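Local coordinates for protein catechol O-methyltransferase (Niastella koreensis GR20-10, PDB 7CVV) that transfers a methyl group from S-adenosylmethionine to either hydroxyl of catechol-like compounds, with magnesium as its preferred metal, at residues 134-139 and 158-163. Residues are numbered along the deposited sequence; the frame is centred on the assembly and turned at random.
With SAM (S-adenosylmethionine), chain D.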
ATOM      1  N   ASP A 134       0.356   3.678  16.438  1.00 30.29           N
ATOM      2  CA  ASP A 134      -0.416   4.043  15.228  1.00 31.99           C
ATOM      3  C   ASP A 134      -0.089   3.049  14.119  1.00 31.87           C
ATOM      4  O   ASP A 134      -1.014   2.623  13.393  1.00 30.22           O
ATOM      5  CB  ASP A 134      -0.079   5.477  14.846  1.00 33.28           C
ATOM      6  CG  ASP A 134      -0.551   6.427  15.927  1.00 32.87           C
ATOM      7  OD1 ASP A 134      -1.718   6.280  16.308  1.00 29.32           O
ATOM      8  OD2 ASP A 134       0.269   7.264  16.395  1.00 33.99           O
ATOM      9  N   MET A 135       1.190   2.693  14.041  1.00 30.29           N
ATOM     10  CA  MET A 135       1.759   1.804  13.011  1.00 30.29           C
ATOM     11  C   MET A 135       2.842   0.954  13.670  1.00 29.51           C
ATOM     12  O   MET A 135       3.535   1.486  14.564  1.00 28.59           O
ATOM     13  CB  MET A 135       2.368   2.606  11.862  1.00 30.84           C
ATOM     14  CG  MET A 135       2.884   1.734  10.749  1.00 31.65           C
ATOM     15  SD  MET A 135       3.498   2.809   9.470  1.00 36.17           S
ATOM     16  CE  MET A 135       4.336   1.641   8.405  1.00 40.35           C
ATOM     17  N   ILE A 136       2.931  -0.315  13.251  1.00 28.11           N
ATOM     18  CA  ILE A 136       3.877  -1.337  13.775  1.00 27.85           C
ATOM     19  C   ILE A 136       4.488  -2.085  12.597  1.00 27.48           C
ATOM     20  O   ILE A 136       3.724  -2.732  11.841  1.00 27.71           O
ATOM     21  CB  ILE A 136       3.186  -2.308  14.734  1.00 27.84           C
ATOM     22  CG1 ILE A 136       2.453  -1.537  15.839  1.00 29.40           C
ATOM     23  CG2 ILE A 136       4.225  -3.281  15.272  1.00 27.45           C
ATOM     24  CD1 ILE A 136       1.631  -2.401  16.783  1.00 31.39           C
ATOM     25  N   PHE A 137       5.809  -1.984  12.469  1.00 26.45           N
ATOM     26  CA  PHE A 137       6.605  -2.601  11.387  1.00 26.83           C
ATOM     27  C   PHE A 137       7.355  -3.795  11.976  1.00 27.59           C
ATOM     28  O   PHE A 137       8.232  -3.567  12.824  1.00 26.60           O
ATOM     29  CB  PHE A 137       7.560  -1.574  10.780  1.00 28.14           C
ATOM     30  CG  PHE A 137       8.304  -2.074   9.576  1.00 28.07           C
ATOM     31  CD1 PHE A 137       7.657  -2.825   8.605  1.00 28.65           C
ATOM     32  CD2 PHE A 137       9.654  -1.803   9.410  1.00 28.60           C
ATOM     33  CE1 PHE A 137       8.345  -3.288   7.493  1.00 28.05           C
ATOM     34  CE2 PHE A 137      10.346  -2.281   8.304  1.00 26.98           C
ATOM     35  CZ  PHE A 137       9.690  -3.020   7.347  1.00 27.12           C
ATOM     36  N   ILE A 138       6.984  -5.014  11.563  1.00 25.96           N
ATOM     37  CA  ILE A 138       7.677  -6.275  11.941  1.00 25.87           C
ATOM     38  C   ILE A 138       8.615  -6.692  10.798  1.00 25.89           C
ATOM     39  O   ILE A 138       8.130  -6.933   9.683  1.00 24.49           O
ATOM     40  CB  ILE A 138       6.658  -7.377  12.314  1.00 25.34           C
ATOM     41  CG1 ILE A 138       5.676  -6.919  13.396  1.00 25.10           C
ATOM     42  CG2 ILE A 138       7.407  -8.627  12.744  1.00 25.49           C
ATOM     43  CD1 ILE A 138       4.458  -7.814  13.554  1.00 25.15           C
ATOM     44  N   ASP A 139       9.910  -6.825  11.100  1.00 29.26           N
ATOM     45  CA  ASP A 139      11.007  -7.090  10.126  1.00 31.99           C
ATOM     46  C   ASP A 139      12.213  -7.705  10.866  1.00 32.58           C
ATOM     47  O   ASP A 139      13.367  -7.273  10.629  1.00 33.15           O
ATOM     48  CB  ASP A 139      11.382  -5.803   9.380  1.00 33.31           C
ATOM     49  CG  ASP A 139      12.147  -6.029   8.081  1.00 38.38           C
ATOM     50  OD1 ASP A 139      11.848  -7.051   7.383  1.00 41.84           O
ATOM     51  OD2 ASP A 139      13.038  -5.181   7.763  1.00 38.61           O
ATOM     52  N   PRO A 158      -7.960   0.518  17.667  1.00 36.49           N
ATOM     53  CA  PRO A 158      -8.766   0.282  16.468  1.00 34.28           C
ATOM     54  C   PRO A 158      -8.197   1.169  15.356  1.00 28.85           C
ATOM     55  O   PRO A 158      -8.054   2.287  15.595  1.00 31.10           O
ATOM     56  CB  PRO A 158     -10.199   0.611  16.941  1.00 34.51           C
ATOM     57  CG  PRO A 158     -10.148   0.327  18.445  1.00 37.65           C
ATOM     58  CD  PRO A 158      -8.777   0.839  18.858  1.00 36.86           C
ATOM     59  N   GLY A 159      -7.815   0.607  14.215  1.00 27.92           N
ATOM     60  CA  GLY A 159      -7.328   1.358  13.043  1.00 28.05           C
ATOM     61  C   GLY A 159      -5.801   1.425  12.962  1.00 29.92           C
ATOM     62  O   GLY A 159      -5.306   2.139  12.033  1.00 29.07           O
ATOM     63  N   THR A 160      -5.078   0.731  13.869  1.00 27.50           N
ATOM     64  CA  THR A 160      -3.599   0.541  13.824  1.00 27.12           C
ATOM     65  C   THR A 160      -3.240  -0.307  12.601  1.00 27.70           C
ATOM     66  O   THR A 160      -3.856  -1.384  12.420  1.00 28.77           O
ATOM     67  CB  THR A 160      -3.009  -0.151  15.067  1.00 27.18           C
ATOM     68  OG1 THR A 160      -2.988   0.710  16.211  1.00 24.71           O
ATOM     69  CG2 THR A 160      -1.594  -0.642  14.838  1.00 26.03           C
ATOM     70  N   LEU A 161      -2.281   0.166  11.803  1.00 26.97           N
ATOM     71  CA  LEU A 161      -1.740  -0.562  10.630  1.00 26.56           C
ATOM     72  C   LEU A 161      -0.570  -1.391  11.136  1.00 26.97           C
ATOM     73  O   LEU A 161       0.324  -0.785  11.749  1.00 27.30           O
ATOM     74  CB  LEU A 161      -1.246   0.428   9.576  1.00 29.04           C
ATOM     75  CG  LEU A 161      -0.606  -0.219   8.346  1.00 31.42           C
ATOM     76  CD1 LEU A 161      -1.594  -1.136   7.621  1.00 31.99           C
ATOM     77  CD2 LEU A 161      -0.045   0.832   7.406  1.00 30.78           C
ATOM     78  N   ILE A 162      -0.636  -2.715  10.979  1.00 25.26           N
ATOM     79  CA  ILE A 162       0.499  -3.635  11.248  1.00 24.13           C
ATOM     80  C   ILE A 162       1.078  -4.083   9.903  1.00 23.56           C
ATOM     81  O   ILE A 162       0.312  -4.525   9.013  1.00 22.55           O
ATOM     82  CB  ILE A 162       0.082  -4.829  12.123  1.00 23.64           C
ATOM     83  CG1 ILE A 162      -0.635  -4.379  13.396  1.00 23.38           C
ATOM     84  CG2 ILE A 162       1.302  -5.696  12.425  1.00 23.44           C
ATOM     85  CD1 ILE A 162      -1.315  -5.514  14.176  1.00 23.29           C
ATOM     86  N   VAL A 163       2.393  -3.965   9.775  1.00 21.78           N
ATOM     87  CA  VAL A 163       3.139  -4.347   8.553  1.00 23.06           C
ATOM     88  C   VAL A 163       4.159  -5.425   8.924  1.00 24.27           C
ATOM     89  O   VAL A 163       4.873  -5.270   9.944  1.00 25.15           O
ATOM     90  CB  VAL A 163       3.823  -3.129   7.907  1.00 22.65           C
ATOM     91  CG1 VAL A 163       4.516  -3.506   6.616  1.00 23.96           C
ATOM     92  CG2 VAL A 163       2.837  -2.020   7.653  1.00 23.38           C
TER
HETATM   93  N   SAM D 301      14.082  -2.982   8.704  1.00 43.57           N
HETATM   94  CA  SAM D 301      15.530  -2.648   8.644  1.00 42.98           C
HETATM   95  C   SAM D 301      15.793  -1.733   7.434  1.00 40.97           C
HETATM   96  O   SAM D 301      16.696  -0.884   7.534  1.00 35.99           O
HETATM   97  OXT SAM D 301      15.069  -1.893   6.438  1.00 39.93           O
HETATM   98  CB  SAM D 301      16.358  -3.933   8.513  1.00 47.81           C
HETATM   99  CG  SAM D 301      16.161  -4.979   9.639  1.00 49.57           C
HETATM  100  SD  SAM D 301      17.013  -6.496   9.124  1.00 49.24           S
HETATM  101  CE  SAM D 301      15.807  -7.147   7.963  1.00 50.22           C
HETATM  102  C5' SAM D 301      16.829  -7.659  10.502  1.00 40.00           C
HETATM  103  C4' SAM D 301      17.279  -7.156  11.850  1.00 35.74           C
HETATM  104  O4' SAM D 301      16.530  -7.859  12.869  1.00 31.82           O
HETATM  105  C3' SAM D 301      18.757  -7.359  12.183  1.00 33.64           C
HETATM  106  O3' SAM D 301      19.312  -6.135  12.637  1.00 30.62           O
HETATM  107  C2' SAM D 301      18.730  -8.389  13.316  1.00 33.51           C
HETATM  108  O2' SAM D 301      19.730  -8.185  14.283  1.00 34.69           O
HETATM  109  C1' SAM D 301      17.385  -8.086  13.954  1.00 32.95           C
HETATM  110  N9  SAM D 301      16.838  -9.175  14.743  1.00 35.18           N
HETATM  111  C8  SAM D 301      16.878 -10.509  14.422  1.00 35.24           C
HETATM  112  N7  SAM D 301      16.284 -11.267  15.313  1.00 35.96           N
HETATM  113  C5  SAM D 301      15.796 -10.379  16.259  1.00 33.42           C
HETATM  114  C6  SAM D 301      15.061 -10.576  17.440  1.00 33.81           C
HETATM  115  N6  SAM D 301      14.698 -11.781  17.868  1.00 32.61           N
HETATM  116  N1  SAM D 301      14.698  -9.478  18.147  1.00 30.43           N
HETATM  117  C2  SAM D 301      15.073  -8.279  17.686  1.00 32.58           C
HETATM  118  N3  SAM D 301      15.792  -7.976  16.604  1.00 33.60           N
HETATM  119  C4  SAM D 301      16.121  -9.082  15.916  1.00 34.24           C
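Asp-134 O accepts a bond from Leu-161 N (3.2 Å), the first of four backbone bonds that zip two parallel strands together; its carboxylate serves other partners, OD1 a salt bridge with Arg-157, OD2 the backbone N of Lys-59 and Asn-60. Met-135 stretches out fully, CG anti to the backbone N (chi1 -176°), which sends CE up from the face and forward, two residues past its bridge partner Leu-161, to Val-163 CG2 (4.0 Å). Ile-136 uses both its N, to Leu-161 O, and its O, from Val-163 N (2.7 Å), toward the same neighbouring strand, while its CD1 reaches Thr-160 CG2 on the other face. Phe-137 receives Val-163 CG1 at its ring edge, 3.8 Å from CD1. Ile-138 N gives a nearly straight bond to Val-163 O (2.7 Å), and its CD1 lies beside Ile-162 CG2 (4.0 Å). Beyond the strand, Asp-139, a ligand of magnesium in this enzyme, takes a hydrogen bond through OD2 from the SAM amino N (2.6 Å). With an alanine in place of Asp-139, the amino group is likely to lose its carboxylate mate and the metal one of its ligands. Such a strand end at the cofactor is characteristic of the Rossmann-like methyltransferase fold. Helix 145-154 makes the beta-alpha-beta crossover and covers Ile-138 and Ile-162; helix 43-55 packs on Met-135, Phe-137 and Leu-161, and strands 60-64 and 213-220 flank the pair.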